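Local coordinates for protein cyanuric acid amidohydrolase (Azorhizobium caulinodans, PDB 4NQ3) that hydrolyses the s-triazine ring of cyanuric acid to 1-carboxybiuret, which decarboxylates to biuret, in the breakdown of s-triazine compounds such as atrazine and melamine, at residues G39-N44 with F50-A55; N44-D49 with D306-R311; Q57-L62 with L76-G81; H89-E94 with A279-A284; S224-I229 with E329-G334. All blocks are in the same frame, centred on the assembly; numbering follows the deposited sequence.

Contact 1 (G39-N44 with F50-A55); sequences GKTEGN and FSRGFA. With BR8 (barbituric acid), chain C.
Gly43 and Ser51 mark the closest backbone approach, with CA atoms 5.0 Å apart, where strand 39-41 gives way to a turn and helix 51-55 sets off at 129° to the strand direction. The hydroxyl of Ser51 is the polar centre. Its OG accepts the proton of Thr41 OG1 at 2.8 Å and a weak, bent bond from Gly43 N, and it is also hydrogen-bonded to Asp49 OD1. With chi1 at 73°, OG sits between the backbone N and the carbonyl carbon of Ser51, which puts it within reach of both Thr41 OG1 and Gly43 N. Thr41 uses both branches, since its CG2 lies 3.9 Å from Ala55 CB, one helical turn beyond Ser51. A valine at Thr41 would keep the methyl contact but is likely to leave Ser51 OG without its side-chain donor from the strand. Next along the helix, Arg52 passes Thr41 OG1 with its CG and bends at chi3 (-51°), so that NH1 donates a hydrogen bond to barbituric acid O2 at 2.8 Å, the oxygen lying at the guanidinium edge. Glu230 holds Arg52 NE by a salt bridge. This is the first half of a beta-alpha-beta unit, with a substrate-binding arginine in the opening turn of its helix.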
# COMPACT_ATOMS: atom_id res chain seq x y z
N GLY A 39 23.14 -2.21 -5.93
CA GLY A 39 22.53 -2.28 -4.62
C GLY A 39 21.09 -2.70 -4.70
O GLY A 39 20.42 -2.39 -5.68
N LYS A 40 20.62 -3.41 -3.68
CA LYS A 40 19.19 -3.57 -3.45
C LYS A 40 18.88 -2.73 -2.23
O LYS A 40 19.47 -2.95 -1.18
CB LYS A 40 18.83 -5.03 -3.21
CG LYS A 40 18.95 -5.88 -4.44
CD LYS A 40 18.11 -5.29 -5.56
CE LYS A 40 16.62 -5.25 -5.19
NZ LYS A 40 15.84 -4.51 -6.23
N THR A 41 18.02 -1.73 -2.36
CA THR A 41 17.70 -0.87 -1.22
C THR A 41 16.22 -1.04 -0.81
O THR A 41 15.40 -1.41 -1.63
CB THR A 41 18.04 0.59 -1.54
OG1 THR A 41 17.27 1.04 -2.66
CG2 THR A 41 19.50 0.69 -1.91
N GLU A 42 15.91 -0.74 0.45
CA GLU A 42 14.60 -1.05 1.06
C GLU A 42 13.39 -0.27 0.57
O GLU A 42 12.31 -0.43 1.14
CB GLU A 42 14.66 -0.81 2.57
CG GLU A 42 15.53 -1.76 3.32
CD GLU A 42 16.32 -1.09 4.43
OE1 GLU A 42 15.92 -1.21 5.63
OE2 GLU A 42 17.35 -0.45 4.08
N GLY A 43 13.56 0.57 -0.45
CA GLY A 43 12.46 1.36 -1.00
C GLY A 43 11.38 0.50 -1.66
O GLY A 43 11.42 -0.73 -1.56
N ASN A 44 10.40 1.13 -2.31
CA ASN A 44 9.36 0.33 -2.96
C ASN A 44 9.73 -0.04 -4.38
O ASN A 44 8.99 -0.79 -5.04
CB ASN A 44 8.00 1.05 -2.93
CG ASN A 44 7.99 2.38 -3.65
OD1 ASN A 44 8.88 2.69 -4.44
ND2 ASN A 44 6.96 3.17 -3.39
N PHE A 50 12.94 6.78 -2.45
CA PHE A 50 14.09 7.63 -2.18
C PHE A 50 15.19 6.88 -1.44
O PHE A 50 16.23 7.46 -1.12
CB PHE A 50 13.67 8.88 -1.41
CG PHE A 50 12.60 9.63 -2.10
CD1 PHE A 50 12.92 10.45 -3.19
CD2 PHE A 50 11.27 9.47 -1.74
CE1 PHE A 50 11.91 11.13 -3.89
CE2 PHE A 50 10.25 10.15 -2.42
CZ PHE A 50 10.57 10.96 -3.50
N SER A 51 14.98 5.59 -1.20
CA SER A 51 16.05 4.84 -0.60
C SER A 51 17.21 4.75 -1.60
O SER A 51 18.37 4.74 -1.21
CB SER A 51 15.57 3.46 -0.17
OG SER A 51 15.35 2.62 -1.29
N ARG A 52 16.89 4.76 -2.90
CA ARG A 52 17.88 4.69 -3.97
C ARG A 52 18.81 5.90 -3.92
O ARG A 52 20.03 5.76 -3.87
CB ARG A 52 17.20 4.61 -5.35
CG ARG A 52 16.48 3.30 -5.64
CD ARG A 52 15.82 3.26 -7.01
NE ARG A 52 14.98 4.43 -7.21
CZ ARG A 52 13.70 4.40 -7.53
NH1 ARG A 52 13.08 3.24 -7.71
NH2 ARG A 52 13.04 5.53 -7.70
N GLY A 53 18.21 7.09 -3.98
CA GLY A 53 18.97 8.32 -3.98
C GLY A 53 19.75 8.50 -2.70
O GLY A 53 20.90 8.97 -2.72
N PHE A 54 19.14 8.09 -1.59
CA PHE A 54 19.78 8.12 -0.28
C PHE A 54 21.06 7.26 -0.26
O PHE A 54 22.10 7.71 0.21
CB PHE A 54 18.77 7.64 0.78
CG PHE A 54 19.17 7.96 2.19
CD1 PHE A 54 20.21 8.83 2.46
CD2 PHE A 54 18.48 7.42 3.25
CE1 PHE A 54 20.57 9.14 3.77
CE2 PHE A 54 18.83 7.73 4.55
CZ PHE A 54 19.88 8.58 4.81
N ALA A 55 20.99 6.04 -0.79
CA ALA A 55 22.18 5.18 -0.87
C ALA A 55 23.24 5.82 -1.78
O ALA A 55 24.44 5.74 -1.50
CB ALA A 55 21.83 3.81 -1.37
N1 BR8 C . 13.70 0.28 -10.29
C2 BR8 C . 13.96 -0.14 -9.03
O2 BR8 C . 14.27 0.70 -8.20
N3 BR8 C . 13.88 -1.46 -8.71
C4 BR8 C . 13.51 -2.44 -9.66
O4 BR8 C . 13.43 -3.62 -9.33
C5 BR8 C . 13.22 -2.11 -11.13
C6 BR8 C . 13.35 -0.60 -11.31
O8 BR8 C . 13.13 -0.12 -12.40

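Contact 2 (N44-D49 with D306-R311). With BR8 (barbituric acid), chain C.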
# COMPACT_ATOMS: atom_id res chain seq x y z
N ASN A 44 10.40 1.13 -2.31
CA ASN A 44 9.36 0.33 -2.96
C ASN A 44 9.73 -0.04 -4.38
O ASN A 44 8.99 -0.79 -5.04
CB ASN A 44 8.00 1.05 -2.93
CG ASN A 44 7.99 2.38 -3.65
OD1 ASN A 44 8.88 2.69 -4.44
ND2 ASN A 44 6.96 3.17 -3.39
N GLY A 45 10.87 0.46 -4.84
CA GLY A 45 11.36 0.17 -6.17
C GLY A 45 10.58 0.82 -7.29
O GLY A 45 10.75 0.47 -8.45
N CYS A 46 9.71 1.78 -6.99
CA CYS A 46 8.93 2.38 -8.05
C CYS A 46 9.24 3.87 -8.20
O CYS A 46 10.42 4.25 -8.20
CB CYS A 46 7.44 2.14 -7.82
SG CYS A 46 7.06 0.33 -7.77
N VAL A 47 8.24 4.72 -8.35
CA VAL A 47 8.58 6.09 -8.68
C VAL A 47 9.12 6.83 -7.47
O VAL A 47 10.23 7.36 -7.51
CB VAL A 47 7.41 6.88 -9.25
CG1 VAL A 47 7.84 8.32 -9.44
CG2 VAL A 47 6.97 6.29 -10.58
N ASN A 48 8.32 6.88 -6.40
CA ASN A 48 8.68 7.57 -5.16
C ASN A 48 9.45 6.69 -4.21
O ASN A 48 9.01 6.40 -3.10
CB ASN A 48 7.42 8.07 -4.48
CG ASN A 48 6.45 6.94 -4.14
OD1 ASN A 48 6.49 5.85 -4.72
ND2 ASN A 48 5.52 7.22 -3.24
N ASP A 49 10.61 6.24 -4.66
CA ASP A 49 11.51 5.45 -3.87
C ASP A 49 12.75 6.29 -3.66
O ASP A 49 13.52 6.49 -4.59
CB ASP A 49 11.84 4.14 -4.57
CG ASP A 49 12.85 3.27 -3.80
OD1 ASP A 49 13.60 3.79 -2.91
OD2 ASP A 49 12.89 2.05 -4.09
N ASP A 306 -3.35 -1.88 -4.88
CA ASP A 306 -2.71 -1.68 -3.59
C ASP A 306 -1.20 -1.87 -3.76
O ASP A 306 -0.41 -1.00 -3.42
CB ASP A 306 -3.27 -2.64 -2.55
CG ASP A 306 -4.75 -2.40 -2.25
OD1 ASP A 306 -5.13 -1.22 -2.05
OD2 ASP A 306 -5.52 -3.40 -2.22
N ILE A 307 -0.83 -3.01 -4.34
CA ILE A 307 0.57 -3.34 -4.58
C ILE A 307 0.89 -3.33 -6.08
O ILE A 307 0.28 -4.06 -6.88
CB ILE A 307 0.92 -4.72 -3.96
CG1 ILE A 307 0.64 -4.71 -2.46
CG2 ILE A 307 2.37 -5.11 -4.29
CD1 ILE A 307 0.83 -6.06 -1.77
N SER A 308 1.83 -2.47 -6.46
CA SER A 308 2.30 -2.31 -7.85
C SER A 308 2.93 -3.61 -8.41
O SER A 308 3.70 -4.27 -7.71
CB SER A 308 3.28 -1.13 -7.90
OG SER A 308 3.99 -1.12 -9.12
N PRO A 309 2.63 -3.97 -9.67
CA PRO A 309 2.99 -5.29 -10.22
C PRO A 309 4.43 -5.75 -10.00
O PRO A 309 4.65 -6.83 -9.48
CB PRO A 309 2.73 -5.11 -11.71
CG PRO A 309 1.70 -4.07 -11.78
CD PRO A 309 2.02 -3.10 -10.68
N THR A 310 5.41 -4.91 -10.30
CA THR A 310 6.81 -5.32 -10.10
C THR A 310 7.12 -5.67 -8.66
O THR A 310 8.00 -6.50 -8.40
CB THR A 310 7.72 -4.23 -10.49
OG1 THR A 310 7.10 -2.99 -10.10
CG2 THR A 310 7.93 -4.26 -11.97
N ARG A 311 6.43 -5.01 -7.74
CA ARG A 311 6.55 -5.33 -6.33
C ARG A 311 6.19 -6.81 -6.08
O ARG A 311 6.93 -7.53 -5.38
CB ARG A 311 5.65 -4.41 -5.52
CG ARG A 311 6.23 -3.91 -4.23
CD ARG A 311 6.22 -2.40 -4.19
NE ARG A 311 6.06 -1.88 -2.82
CZ ARG A 311 6.81 -2.23 -1.77
NH1 ARG A 311 7.77 -3.14 -1.88
NH2 ARG A 311 6.58 -1.67 -0.59
N1 BR8 C . 13.70 0.28 -10.29
C2 BR8 C . 13.96 -0.14 -9.03
O2 BR8 C . 14.27 0.70 -8.20
N3 BR8 C . 13.88 -1.46 -8.71
C4 BR8 C . 13.51 -2.44 -9.66
O4 BR8 C . 13.43 -3.62 -9.33
C5 BR8 C . 13.22 -2.11 -11.13
C6 BR8 C . 13.35 -0.60 -11.31
O8 BR8 C . 13.13 -0.12 -12.40
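Arg311 reaches Asn44 by laying its guanidinium flat against the asparagine's CB. From Arg311 CB the chain leaves the first turn of helix 309-325, and bends at chi2 and chi3 carry it to the loop 44-49. Arg311 CD is the first atom to touch, 3.3 Å from Asn44 O. Beyond it, Arg311 NE comes to 3.5 Å from Asn44 CB, which stands over one face of the guanidinium, off its centre. Arg311 CZ and NH2 face the same methylene, while NH1 passes near Asn44 CA on its way to a salt bridge with Glu83. A methionine in place of Arg311 would probably leave Glu83 without this charged mate and take away the flat surface laid against Asn44. While its CB meets the arginine, the amide of Asn44 shapes its own loop. Asn44 OD1 accepts Cys46 N at 2.8 Å, an Asx turn, from above the carbonyl plane. Asn44 ND2 gives an almost straight bond (173°) to Asn48 OD1, and Asp49 OD2 takes Gly45 N on its anti side. The turn directs Cys46 across to the helix start, where its SG lies 3.7 Å from Ser308 OG and a little further from the hydroxyl of Thr310, a residue thought to matter for substrate specificity. Toward the ligand, Gly45 O lies 3.3 Å from C2 of barbituric acid.

Contact 3 (Q57-L62 with L76-G81). With BR8 (barbituric acid), chain C.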
# COMPACT_ATOMS: atom_id res chain seq x y z
N GLN A 57 23.78 9.02 -2.55
CA GLN A 57 24.41 10.14 -1.86
C GLN A 57 25.41 9.64 -0.86
O GLN A 57 26.51 10.15 -0.76
CB GLN A 57 23.35 11.00 -1.18
CG GLN A 57 23.82 12.36 -0.78
CD GLN A 57 22.70 13.21 -0.22
OE1 GLN A 57 22.09 12.87 0.82
NE2 GLN A 57 22.44 14.34 -0.88
N SER A 58 25.02 8.62 -0.11
CA SER A 58 25.87 8.09 0.93
C SER A 58 27.12 7.48 0.35
O SER A 58 28.22 7.66 0.89
CB SER A 58 25.12 7.07 1.75
OG SER A 58 24.05 7.73 2.39
N LEU A 59 26.94 6.76 -0.75
CA LEU A 59 28.05 6.13 -1.42
C LEU A 59 28.95 7.17 -2.06
O LEU A 59 30.17 7.07 -1.96
CB LEU A 59 27.54 5.15 -2.46
CG LEU A 59 27.14 3.80 -1.88
CD1 LEU A 59 26.45 2.93 -2.96
CD2 LEU A 59 28.34 3.10 -1.26
N GLN A 60 28.34 8.19 -2.67
CA GLN A 60 29.09 9.29 -3.29
C GLN A 60 29.99 10.01 -2.26
O GLN A 60 31.18 10.24 -2.53
CB GLN A 60 28.15 10.28 -3.95
CG GLN A 60 27.69 9.94 -5.34
CD GLN A 60 26.54 10.86 -5.81
OE1 GLN A 60 26.00 11.65 -5.02
NE2 GLN A 60 26.19 10.79 -7.10
N MSE A 61 29.42 10.34 -1.09
CA MSE A 61 30.17 10.92 0.01
C MSE A 61 31.37 10.09 0.44
O MSE A 61 32.47 10.61 0.56
CB MSE A 61 29.29 11.13 1.23
CG MSE A 61 28.40 12.34 1.13
SE MSE A 61 27.16 12.29 2.62
CE MSE A 61 28.44 12.98 3.94
N LEU A 62 31.16 8.80 0.68
CA LEU A 62 32.29 7.94 1.05
C LEU A 62 33.36 7.87 -0.06
O LEU A 62 34.56 7.98 0.21
CB LEU A 62 31.79 6.54 1.39
CG LEU A 62 32.81 5.53 1.89
CD1 LEU A 62 32.07 4.46 2.56
CD2 LEU A 62 33.49 4.94 0.72
N LEU A 76 26.94 3.75 -10.18
CA LEU A 76 26.10 3.44 -9.03
C LEU A 76 24.71 3.03 -9.52
O LEU A 76 23.92 3.87 -9.97
CB LEU A 76 26.03 4.64 -8.09
CG LEU A 76 27.35 5.05 -7.41
CD1 LEU A 76 27.17 6.22 -6.44
CD2 LEU A 76 28.01 3.87 -6.67
N VAL A 77 24.44 1.73 -9.48
CA VAL A 77 23.12 1.18 -9.78
C VAL A 77 22.39 0.78 -8.51
O VAL A 77 22.65 -0.28 -7.94
CB VAL A 77 23.20 -0.07 -10.70
CG1 VAL A 77 21.82 -0.52 -11.08
CG2 VAL A 77 24.06 0.19 -11.91
N MSE A 78 21.48 1.62 -8.04
CA MSE A 78 20.71 1.26 -6.86
C MSE A 78 19.33 0.83 -7.28
O MSE A 78 18.53 1.65 -7.72
CB MSE A 78 20.62 2.42 -5.87
CG MSE A 78 21.98 2.87 -5.30
SE MSE A 78 22.83 1.51 -4.19
CE MSE A 78 24.34 1.11 -5.37
N SER A 79 19.05 -0.46 -7.16
CA SER A 79 17.73 -0.99 -7.49
C SER A 79 16.94 -1.20 -6.23
O SER A 79 17.35 -1.98 -5.37
CB SER A 79 17.82 -2.29 -8.24
OG SER A 79 16.53 -2.70 -8.63
N GLY A 80 15.83 -0.46 -6.10
CA GLY A 80 14.97 -0.53 -4.93
C GLY A 80 14.04 -1.72 -4.99
O GLY A 80 13.93 -2.40 -6.02
N GLY A 81 13.38 -1.99 -3.87
CA GLY A 81 12.40 -3.06 -3.82
C GLY A 81 12.99 -4.36 -3.29
O GLY A 81 13.57 -5.13 -4.07
N1 BR8 C . 13.70 0.28 -10.29
C2 BR8 C . 13.96 -0.14 -9.03
O2 BR8 C . 14.27 0.70 -8.20
N3 BR8 C . 13.88 -1.46 -8.71
C4 BR8 C . 13.51 -2.44 -9.66
O4 BR8 C . 13.43 -3.62 -9.33
C5 BR8 C . 13.22 -2.11 -11.13
C6 BR8 C . 13.35 -0.60 -11.31
O8 BR8 C . 13.13 -0.12 -12.40
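Leu59 and Gln60 of helix 57-62 pack on Leu76 and Met78, closing the second half of the beta-alpha-beta unit in which strands 34-41 and 75-80 run parallel as neighbours. The helix returns at 153° to strand 76-80, its axis 10.3 Å away, a spacing filled by side chains. Ser58 OG bonds Phe54 O one turn back and also meets Gln57 of the second subunit; Leu59 follows and carries most of the packing. With CG beside the backbone N (chi1 -81°), its CD1 reaches both strand residues, 3.7 Å from the terminal methyl CE of Met78, a selenomethionine here, and 4.1 Å from Leu76 CD2. The Met78 chain is bent at chi2 and chi3, which folds SE and CE up against that one leucine methyl. Gln60 lies across the other branch of Leu76, its CG 3.9 Å from CD1, so aliphatic carbon rather than amide makes the contact. Met61 turns to the outer side and packs on Met61 of the second subunit. The strand's alternation thus gives Leu76 and Met78 to the helix and carries the chain on to the substrate-binding pair Ser79 and Gly80. There Gly80 N donates to barbituric acid O2 at 2.9 Å, while the ligand's N3 returns a proton to Gly80 O at 2.8 Å and 163°.

Contact 4 (H89-E94 with A279-A284); sequences HFLVFE and ATIVLA
Thr280 O, gripped by His327 NE2 and weakly by Arg8 NH1, ends the loop from which Ile281 turns in to meet Leu91. No hydrogen bond crosses between segments 89-94 and 279-284; three aliphatic side chains do the work. Leu91 CD2 is the common point, 3.7 Å from Leu283 CD2 and 4.0 Å from Ile281 CG2, so one methyl touches two residues spaced two apart on the strand 281-284. Each pair crosses obliquely, methyl against methyl. In Ile281, CG1 lies beside the backbone N (chi1 -66°), and the branch that meets Leu91 is CG2, anti to that N. The Phe93 ring lies beyond, on the Leu283 side, edge-to-face with Phe38. The two strands belong to different four-stranded sheets, 89-97 next to 34-41 and 281-286 next to 331-334, and the contact joins the first and third of the three similar repeats that build the monomer. Val6 and Ile350 extend the apolar layer around Ile281. Because every touching residue is buried and every touching atom is a methyl, the two sheets are held here by shape and exclusion of water, with no polar bond to fix their register.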
# COMPACT_ATOMS: atom_id res chain seq x y z
N HIS A 89 21.43 -5.32 0.24
CA HIS A 89 22.90 -5.41 0.14
C HIS A 89 23.50 -4.59 -0.99
O HIS A 89 22.79 -4.12 -1.89
CB HIS A 89 23.31 -6.86 -0.03
CG HIS A 89 22.81 -7.45 -1.31
ND1 HIS A 89 21.51 -7.85 -1.47
CD2 HIS A 89 23.44 -7.69 -2.48
CE1 HIS A 89 21.35 -8.33 -2.70
NE2 HIS A 89 22.51 -8.25 -3.33
N PHE A 90 24.82 -4.41 -0.93
CA PHE A 90 25.61 -3.84 -2.03
C PHE A 90 26.44 -4.93 -2.73
O PHE A 90 26.92 -5.85 -2.09
CB PHE A 90 26.55 -2.74 -1.52
CG PHE A 90 25.84 -1.54 -1.00
CD1 PHE A 90 24.69 -1.07 -1.61
CD2 PHE A 90 26.32 -0.88 0.13
CE1 PHE A 90 24.03 0.05 -1.11
CE2 PHE A 90 25.67 0.24 0.64
CZ PHE A 90 24.52 0.71 0.03
N LEU A 91 26.61 -4.79 -4.03
CA LEU A 91 27.50 -5.62 -4.81
C LEU A 91 28.61 -4.74 -5.38
O LEU A 91 28.37 -3.97 -6.32
CB LEU A 91 26.74 -6.25 -5.94
CG LEU A 91 27.25 -7.60 -6.35
CD1 LEU A 91 27.47 -8.41 -5.10
CD2 LEU A 91 26.20 -8.21 -7.25
N VAL A 92 29.83 -4.81 -4.83
CA VAL A 92 30.90 -3.96 -5.34
C VAL A 92 31.76 -4.71 -6.35
O VAL A 92 32.24 -5.80 -6.06
CB VAL A 92 31.82 -3.45 -4.24
CG1 VAL A 92 32.92 -2.61 -4.86
CG2 VAL A 92 31.04 -2.61 -3.26
N PHE A 93 31.93 -4.11 -7.52
CA PHE A 93 32.72 -4.67 -8.62
C PHE A 93 34.05 -3.94 -8.73
O PHE A 93 34.08 -2.75 -9.07
CB PHE A 93 31.95 -4.53 -9.93
CG PHE A 93 30.75 -5.42 -10.03
CD1 PHE A 93 30.88 -6.74 -10.44
CD2 PHE A 93 29.49 -4.93 -9.72
CE1 PHE A 93 29.76 -7.57 -10.54
CE2 PHE A 93 28.36 -5.75 -9.81
CZ PHE A 93 28.49 -7.07 -10.23
N GLU A 94 35.14 -4.65 -8.45
CA GLU A 94 36.48 -4.06 -8.42
C GLU A 94 37.35 -4.65 -9.51
O GLU A 94 37.25 -5.82 -9.80
CB GLU A 94 37.10 -4.31 -7.05
CG GLU A 94 38.48 -3.70 -6.82
CD GLU A 94 39.08 -4.13 -5.47
OE1 GLU A 94 38.44 -4.98 -4.81
OE2 GLU A 94 40.16 -3.63 -5.08
N ALA A 279 27.76 -18.32 -1.00
CA ALA A 279 28.66 -17.55 -1.85
C ALA A 279 28.13 -17.29 -3.25
O ALA A 279 28.63 -16.40 -3.94
CB ALA A 279 30.00 -18.24 -1.93
N THR A 280 27.15 -18.06 -3.71
CA THR A 280 26.62 -17.83 -5.06
C THR A 280 26.06 -16.41 -5.21
O THR A 280 25.31 -15.92 -4.35
CB THR A 280 25.50 -18.83 -5.41
OG1 THR A 280 25.89 -20.16 -5.05
CG2 THR A 280 25.18 -18.76 -6.89
N ILE A 281 26.44 -15.72 -6.27
CA ILE A 281 25.90 -14.40 -6.56
C ILE A 281 24.85 -14.51 -7.66
O ILE A 281 25.14 -15.06 -8.73
CB ILE A 281 27.00 -13.46 -7.02
CG1 ILE A 281 27.99 -13.21 -5.89
CG2 ILE A 281 26.40 -12.17 -7.57
CD1 ILE A 281 29.13 -12.38 -6.34
N VAL A 282 23.65 -13.99 -7.42
CA VAL A 282 22.58 -14.10 -8.41
C VAL A 282 22.03 -12.74 -8.81
O VAL A 282 21.71 -11.93 -7.96
CB VAL A 282 21.41 -14.96 -7.88
CG1 VAL A 282 20.42 -15.24 -8.99
CG2 VAL A 282 21.94 -16.27 -7.28
N LEU A 283 21.94 -12.49 -10.12
CA LEU A 283 21.28 -11.28 -10.62
C LEU A 283 20.14 -11.70 -11.54
O LEU A 283 20.36 -12.43 -12.51
CB LEU A 283 22.27 -10.41 -11.39
CG LEU A 283 23.66 -10.33 -10.76
CD1 LEU A 283 24.65 -9.77 -11.75
CD2 LEU A 283 23.61 -9.47 -9.55
N ALA A 284 18.91 -11.28 -11.25
CA ALA A 284 17.80 -11.76 -12.06
C ALA A 284 16.76 -10.69 -12.32
O ALA A 284 16.59 -9.79 -11.50
CB ALA A 284 17.17 -12.94 -11.39

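Contact 5 (S224-I229 with E329-G334). With BR8 (barbituric acid), chain C.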
# COMPACT_ATOMS: atom_id res chain seq x y z
N SER A 224 19.50 -6.12 -18.46
CA SER A 224 18.87 -5.96 -17.16
C SER A 224 18.75 -4.47 -16.82
O SER A 224 19.72 -3.81 -16.52
CB SER A 224 19.65 -6.70 -16.10
OG SER A 224 19.13 -6.38 -14.82
N CYS A 225 17.54 -3.93 -16.89
CA CYS A 225 17.35 -2.50 -16.71
C CYS A 225 16.58 -2.13 -15.47
O CYS A 225 15.58 -2.76 -15.13
CB CYS A 225 16.66 -1.94 -17.94
SG CYS A 225 17.63 -2.41 -19.37
N SER A 226 17.05 -1.10 -14.79
CA SER A 226 16.49 -0.64 -13.53
C SER A 226 16.33 0.88 -13.60
O SER A 226 17.30 1.61 -13.86
CB SER A 226 17.39 -1.06 -12.37
OG SER A 226 16.91 -0.57 -11.14
N SER A 227 15.10 1.34 -13.39
CA SER A 227 14.77 2.75 -13.55
C SER A 227 14.80 3.44 -12.18
O SER A 227 14.62 2.79 -11.16
CB SER A 227 13.41 2.89 -14.24
OG SER A 227 13.09 4.23 -14.57
N GLY A 228 15.06 4.74 -12.13
CA GLY A 228 15.10 5.42 -10.86
C GLY A 228 14.89 6.91 -10.98
O GLY A 228 15.20 7.52 -11.99
N ILE A 229 14.36 7.51 -9.93
CA ILE A 229 14.06 8.93 -9.95
C ILE A 229 15.31 9.77 -9.77
O ILE A 229 15.29 10.98 -10.02
CB ILE A 229 13.03 9.30 -8.85
CG1 ILE A 229 12.52 10.72 -9.03
CG2 ILE A 229 13.62 9.13 -7.48
CD1 ILE A 229 11.33 11.00 -8.14
N GLU A 329 20.32 -13.17 -0.00
CA GLU A 329 21.08 -11.99 -0.41
C GLU A 329 21.27 -12.03 -1.93
O GLU A 329 22.38 -12.16 -2.42
CB GLU A 329 22.44 -11.94 0.30
CG GLU A 329 22.87 -10.58 0.85
CD GLU A 329 24.06 -10.69 1.80
OE1 GLU A 329 25.09 -11.26 1.38
OE2 GLU A 329 23.97 -10.26 2.98
N ILE A 330 20.16 -11.96 -2.66
CA ILE A 330 20.20 -11.98 -4.13
C ILE A 330 19.65 -10.69 -4.76
O ILE A 330 18.78 -10.03 -4.20
CB ILE A 330 19.41 -13.19 -4.67
CG1 ILE A 330 17.97 -13.13 -4.22
CG2 ILE A 330 19.94 -14.49 -4.10
CD1 ILE A 330 17.33 -14.47 -4.34
N TYR A 331 20.15 -10.36 -5.95
CA TYR A 331 19.76 -9.14 -6.64
C TYR A 331 18.64 -9.46 -7.63
O TYR A 331 18.86 -10.07 -8.66
CB TYR A 331 20.98 -8.50 -7.35
CG TYR A 331 20.65 -7.27 -8.20
CD1 TYR A 331 20.06 -7.41 -9.44
CD2 TYR A 331 20.94 -5.98 -7.76
CE1 TYR A 331 19.75 -6.32 -10.22
CE2 TYR A 331 20.64 -4.87 -8.55
CZ TYR A 331 20.03 -5.06 -9.78
OH TYR A 331 19.70 -4.00 -10.61
N VAL A 332 17.41 -9.11 -7.26
CA VAL A 332 16.25 -9.31 -8.13
C VAL A 332 15.58 -7.99 -8.45
O VAL A 332 15.25 -7.23 -7.56
CB VAL A 332 15.21 -10.21 -7.48
CG1 VAL A 332 14.02 -10.40 -8.41
CG2 VAL A 332 15.84 -11.54 -7.11
N SER A 333 15.33 -7.76 -9.72
CA SER A 333 14.89 -6.47 -10.22
C SER A 333 13.60 -6.66 -11.04
O SER A 333 13.50 -7.60 -11.81
CB SER A 333 16.00 -5.86 -11.07
OG SER A 333 15.52 -4.75 -11.78
N GLY A 334 12.61 -5.79 -10.85
CA GLY A 334 11.30 -6.00 -11.45
C GLY A 334 11.11 -5.30 -12.78
O GLY A 334 11.75 -4.30 -13.04
N1 BR8 C . 13.70 0.28 -10.29
C2 BR8 C . 13.96 -0.14 -9.03
O2 BR8 C . 14.27 0.70 -8.20
N3 BR8 C . 13.88 -1.46 -8.71
C4 BR8 C . 13.51 -2.44 -9.66
O4 BR8 C . 13.43 -3.62 -9.33
C5 BR8 C . 13.22 -2.11 -11.13
C6 BR8 C . 13.35 -0.60 -11.31
O8 BR8 C . 13.13 -0.12 -12.40
O HOH W 1 18.16 -4.48 -12.89
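Ser226 and Ser333 face each other where two edge strands of separate sheets converge, 224-227 from one repeat and 331-334 from another, crossing at 69°. This is the heart of the threefold active site, in which Ser79 supplies the third serine and Ser226 is the nucleophile. Direct packing between the strands is slack: Ser226 CB stands 4.1 Å from Tyr331 OH, and no hydrogen bond links them. A lysine bridges the strands: Lys285 NZ is hydrogen-bonded to both Cys225 O and Ser333 OG. Ser226 OG has its own lysine, Lys156. In the looser part, still buried, a water molecule bridges the side chains. It donates to Ser224 OG and is also bonded to Tyr331 OH and Ser333 OG, lying in the plane of the tyrosine ring at its edge. The tight part lies at the ligand. Ser226 and Ser333 both place OG anti to the backbone N, turning the hydroxyls inward to barbituric acid, whose N1 lies 3.4 Å from Ser226 OG. The backbone just after each serine does the firm gripping. Ser227 N donates to the ligand's O8, and Ser227 O takes the proton of N1 at 2.8 Å. On the other strand, Gly334 N reaches O4 of the ligand at 2.8 Å in a nearly straight bond of 167°.

How the contacts relate
Contacts 1, 2, 4 and 5 are buried, whereas contact 3 is only partly buried; contacts 1, 2 and 3 touch other subunits, while no other chain touches contact 4. Contacts 1 and 3 use the same helix 51-67 and neighbouring strands, yet differ in chemistry: hydroxyls and an arginine at the helix start near the ligand, plain apolar packing further along. Contact 2 shares Asn44 with contact 1, and Arg52 NH1 of contact 1 is 2.9 Å from Cys46 O of contact 2. Contacts 4 and 5 meet through strands 281-286 and 331-334, paired in one sheet. Contacts 1, 2, 3 and 5 all touch barbituric acid; contact 4, set back from it, is wholly apolar between its segments.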